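Local coordinates for PurR transcriptional regulator (Vibrio parahaemolyticus, PDB 3D8U), which probably regulates transcription by binding DNA, as a PurR-type member of the LacI family whose periplasmic-binding-protein-like part forms the modelled chain, at residues B[163-172]-B[189-200]. Residues are numbered along the deposited sequence; the frame is centred on the assembly and turned at random.
Sequences PSSQLGAEGL and HEEIAIGALFEC
Two neighbouring helices on one face of the C-terminal parallel sheet, 165-178 and 190-203, meet backbone to backbone where Gly168 of one lies against Gly195 of the other. The axes of the short segments 165-172 and 190-200 come within 6.2 Å and cross at -50°. With no side chain on either glycine, the main chains pair through CA-H...O contacts: Gly195 CA sits 3.1 Å from Ser165 O, and Gly168 CA sits 3.3 Å from Ile192 O. A third such contact joins Ser165 CA to Glu191 O. Ser165 CB rests 3.4 Å from Gly195 CA; its OG makes a weak hydrogen bond to Met221 O of the second subunit.

At the N-terminal ends, Pro163 lies at a slant against the His189 ring, with CG 3.3 Å from His189 CD2. His189 NE2 is hydrogen-bonded to Glu15 OE2. From the first turn of the helix that His189 precedes, Ile192 CD1 reaches Pro163 CB, and the carboxylate of Glu191 lies beside the proline ring. One residue on, Ser164 caps its helix, its OG accepting from Leu167 N at 2.8 Å.

Toward the C-terminal ends, Leu172 extends CD1 over the aliphatic part of Glu199, 3.9 Å from CG, and also touches Cys200 SG. With chi1 at -176°, Glu199 CG comes to Ala169 O and Leu172 CD1; the bend at chi2 (64°) turns the carboxylate, OE1 beside Ala169 CB, while OE2 forms salt bridges with Arg202 and Arg203. Beneath the pair, Leu172 and Ala196 pack on Leu185 of strand 184-187, which joins the two helices. They are consecutive beta-alpha-beta crossover helices, side by side on one sheet face, as in the alpha/beta sandwich of periplasmic-binding-protein-like domains, where such crossovers are usually right-handed.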
loop_
_atom_site.group_PDB
_atom_site.type_symbol
_atom_site.label_atom_id
_atom_site.label_comp_id
_atom_site.label_asym_id
_atom_site.label_seq_id
_atom_site.Cartn_x
_atom_site.Cartn_y
_atom_site.Cartn_z
ATOM N N PRO B 163 -2.319 -10.613 -1.396
ATOM C CA PRO B 163 -1.632 -10.986 -0.167
ATOM C C PRO B 163 -2.322 -10.323 1.009
ATOM O O PRO B 163 -2.779 -9.191 0.883
ATOM C CB PRO B 163 -0.255 -10.374 -0.356
ATOM C CG PRO B 163 -0.505 -9.198 -1.215
ATOM C CD PRO B 163 -1.450 -9.754 -2.221
ATOM N N SER B 164 -2.411 -11.030 2.127
ATOM C CA SER B 164 -3.175 -10.564 3.240
ATOM C C SER B 164 -2.633 -11.286 4.443
ATOM O O SER B 164 -2.053 -12.367 4.318
ATOM C CB SER B 164 -4.623 -10.952 3.048
ATOM O OG SER B 164 -4.838 -12.275 3.501
ATOM N N SER B 165 -2.818 -10.717 5.624
ATOM C CA SER B 165 -2.322 -11.421 6.772
ATOM C C SER B 165 -3.265 -12.535 7.129
ATOM O O SER B 165 -2.828 -13.486 7.752
ATOM C CB SER B 165 -2.067 -10.509 7.955
ATOM O OG SER B 165 -3.259 -9.851 8.303
ATOM N N GLN B 166 -4.541 -12.439 6.739
ATOM C CA GLN B 166 -5.473 -13.564 6.963
ATOM C C GLN B 166 -4.922 -14.783 6.231
ATOM O O GLN B 166 -4.939 -15.914 6.728
ATOM C CB GLN B 166 -6.889 -13.292 6.461
ATOM C CG GLN B 166 -7.742 -14.533 6.511
ATOM C CD GLN B 166 -9.105 -14.363 5.877
ATOM O OE1 GLN B 166 -9.365 -13.415 5.133
ATOM N NE2 GLN B 166 -10.000 -15.290 6.173
ATOM N N LEU B 167 -4.409 -14.533 5.046
ATOM C CA LEU B 167 -3.855 -15.607 4.294
ATOM C C LEU B 167 -2.682 -16.274 5.036
ATOM O O LEU B 167 -2.595 -17.495 5.020
ATOM C CB LEU B 167 -3.451 -15.119 2.921
ATOM C CG LEU B 167 -3.640 -16.107 1.803
ATOM C CD1 LEU B 167 -3.183 -15.460 0.524
ATOM C CD2 LEU B 167 -2.852 -17.406 2.066
ATOM N N GLY B 168 -1.799 -15.494 5.680
ATOM C CA GLY B 168 -0.631 -16.048 6.389
ATOM C C GLY B 168 -1.023 -16.802 7.649
ATOM O O GLY B 168 -0.461 -17.824 7.960
ATOM N N ALA B 169 -1.979 -16.281 8.390
ATOM C CA ALA B 169 -2.581 -17.025 9.497
ATOM C C ALA B 169 -3.082 -18.365 8.993
ATOM O O ALA B 169 -2.581 -19.425 9.348
ATOM C CB ALA B 169 -3.748 -16.240 10.093
ATOM N N GLU B 170 -4.069 -18.318 8.126
ATOM C CA GLU B 170 -4.731 -19.535 7.754
ATOM C C GLU B 170 -3.752 -20.376 7.011
ATOM O O GLU B 170 -3.739 -21.599 7.158
ATOM C CB GLU B 170 -5.964 -19.235 6.954
ATOM C CG GLU B 170 -6.924 -18.479 7.787
ATOM C CD GLU B 170 -8.016 -17.904 6.971
ATOM O OE1 GLU B 170 -9.108 -17.652 7.526
ATOM O OE2 GLU B 170 -7.803 -17.704 5.760
ATOM N N GLY B 171 -2.881 -19.721 6.259
ATOM C CA GLY B 171 -1.794 -20.429 5.560
ATOM C C GLY B 171 -1.069 -21.315 6.544
ATOM O O GLY B 171 -1.001 -22.541 6.352
ATOM N N LEU B 172 -0.572 -20.703 7.621
ATOM C CA LEU B 172 0.136 -21.450 8.627
ATOM C C LEU B 172 -0.748 -22.582 9.111
ATOM O O LEU B 172 -0.337 -23.762 9.108
ATOM C CB LEU B 172 0.482 -20.580 9.801
ATOM C CG LEU B 172 1.741 -20.901 10.612
ATOM C CD1 LEU B 172 1.476 -20.598 12.066
ATOM C CD2 LEU B 172 2.256 -22.301 10.440
ATOM N N HIS B 189 5.081 -12.546 0.464
ATOM C CA HIS B 189 4.738 -11.151 0.699
ATOM C C HIS B 189 4.789 -10.831 2.168
ATOM O O HIS B 189 4.591 -11.695 3.025
ATOM C CB HIS B 189 3.297 -10.873 0.287
ATOM C CG HIS B 189 3.112 -10.658 -1.168
ATOM N ND1 HIS B 189 3.351 -11.642 -2.096
ATOM C CD2 HIS B 189 2.685 -9.579 -1.857
ATOM C CE1 HIS B 189 3.088 -11.173 -3.302
ATOM N NE2 HIS B 189 2.686 -9.920 -3.187
ATOM N N GLU B 190 4.979 -9.556 2.465
ATOM C CA GLU B 190 5.158 -9.141 3.839
ATOM C C GLU B 190 3.893 -9.230 4.674
ATOM O O GLU B 190 3.966 -9.589 5.847
ATOM C CB GLU B 190 5.740 -7.742 3.877
ATOM C CG GLU B 190 6.450 -7.387 5.147
ATOM C CD GLU B 190 6.673 -5.921 5.218
ATOM O OE1 GLU B 190 5.752 -5.165 4.804
ATOM O OE2 GLU B 190 7.770 -5.517 5.663
ATOM N N GLU B 191 2.742 -8.911 4.077
ATOM C CA GLU B 191 1.425 -9.135 4.761
ATOM C C GLU B 191 1.262 -10.590 5.199
ATOM O O GLU B 191 0.858 -10.876 6.314
ATOM C CB GLU B 191 0.253 -8.761 3.873
ATOM C CG GLU B 191 0.274 -7.331 3.466
ATOM C CD GLU B 191 0.504 -7.119 1.973
ATOM O OE1 GLU B 191 1.492 -7.643 1.371
ATOM O OE2 GLU B 191 -0.338 -6.374 1.412
ATOM N N ILE B 192 1.640 -11.498 4.308
ATOM C CA ILE B 192 1.559 -12.911 4.569
ATOM C C ILE B 192 2.398 -13.311 5.786
ATOM O O ILE B 192 1.920 -13.980 6.700
ATOM C CB ILE B 192 1.977 -13.654 3.318
ATOM C CG1 ILE B 192 0.965 -13.341 2.221
ATOM C CG2 ILE B 192 2.130 -15.136 3.593
ATOM C CD1 ILE B 192 1.407 -13.624 0.804
ATOM N N ALA B 193 3.640 -12.864 5.804
ATOM C CA ALA B 193 4.567 -13.248 6.830
ATOM C C ALA B 193 4.105 -12.678 8.141
ATOM O O ALA B 193 4.401 -13.219 9.184
ATOM C CB ALA B 193 5.925 -12.711 6.494
ATOM N N ILE B 194 3.385 -11.569 8.098
ATOM C CA ILE B 194 2.917 -10.955 9.324
ATOM C C ILE B 194 1.769 -11.789 9.888
ATOM O O ILE B 194 1.727 -12.094 11.101
ATOM C CB ILE B 194 2.470 -9.530 9.067
ATOM C CG1 ILE B 194 3.705 -8.664 8.860
ATOM C CG2 ILE B 194 1.657 -9.016 10.208
ATOM C CD1 ILE B 194 4.402 -8.217 10.149
ATOM N N GLY B 195 0.841 -12.162 9.007
ATOM C CA GLY B 195 -0.230 -13.036 9.413
ATOM C C GLY B 195 0.410 -14.203 10.123
ATOM O O GLY B 195 0.031 -14.539 11.234
ATOM N N ALA B 196 1.419 -14.790 9.491
ATOM C CA ALA B 196 2.012 -16.017 9.980
ATOM C C ALA B 196 2.602 -15.802 11.370
ATOM O O ALA B 196 2.285 -16.557 12.286
ATOM C CB ALA B 196 3.046 -16.510 9.011
ATOM N N LEU B 197 3.428 -14.758 11.520
ATOM C CA LEU B 197 4.111 -14.408 12.773
ATOM C C LEU B 197 3.124 -14.293 13.915
ATOM O O LEU B 197 3.264 -14.943 14.944
ATOM C CB LEU B 197 4.814 -13.054 12.638
ATOM C CG LEU B 197 6.180 -12.879 13.318
ATOM C CD1 LEU B 197 6.389 -11.441 13.720
ATOM C CD2 LEU B 197 6.428 -13.763 14.526
ATOM N N PHE B 198 2.134 -13.430 13.720
ATOM C CA PHE B 198 1.061 -13.260 14.648
ATOM C C PHE B 198 0.378 -14.584 14.975
ATOM O O PHE B 198 0.003 -14.798 16.123
ATOM C CB PHE B 198 0.059 -12.294 14.059
ATOM C CG PHE B 198 0.354 -10.860 14.354
ATOM C CD1 PHE B 198 0.865 -10.472 15.598
ATOM C CD2 PHE B 198 0.058 -9.870 13.418
ATOM C CE1 PHE B 198 1.112 -9.121 15.887
ATOM C CE2 PHE B 198 0.295 -8.498 13.705
ATOM C CZ PHE B 198 0.822 -8.133 14.930
ATOM N N GLU B 199 0.223 -15.476 13.995
ATOM C CA GLU B 199 -0.484 -16.743 14.235
ATOM C C GLU B 199 0.383 -17.709 15.044
ATOM O O GLU B 199 -0.135 -18.525 15.817
ATOM C CB GLU B 199 -0.967 -17.391 12.915
ATOM C CG GLU B 199 -1.806 -18.654 13.023
ATOM C CD GLU B 199 -3.132 -18.377 13.711
ATOM O OE1 GLU B 199 -3.481 -17.164 13.754
ATOM O OE2 GLU B 199 -3.808 -19.329 14.220
ATOM N N CYS B 200 1.702 -17.623 14.852
ATOM C CA CYS B 200 2.638 -18.376 15.662
ATOM C C CYS B 200 2.408 -17.960 17.098
ATOM O O CYS B 200 2.157 -18.795 17.970
ATOM C CB CYS B 200 4.046 -18.021 15.262
ATOM S SG CYS B 200 4.567 -18.782 13.733
#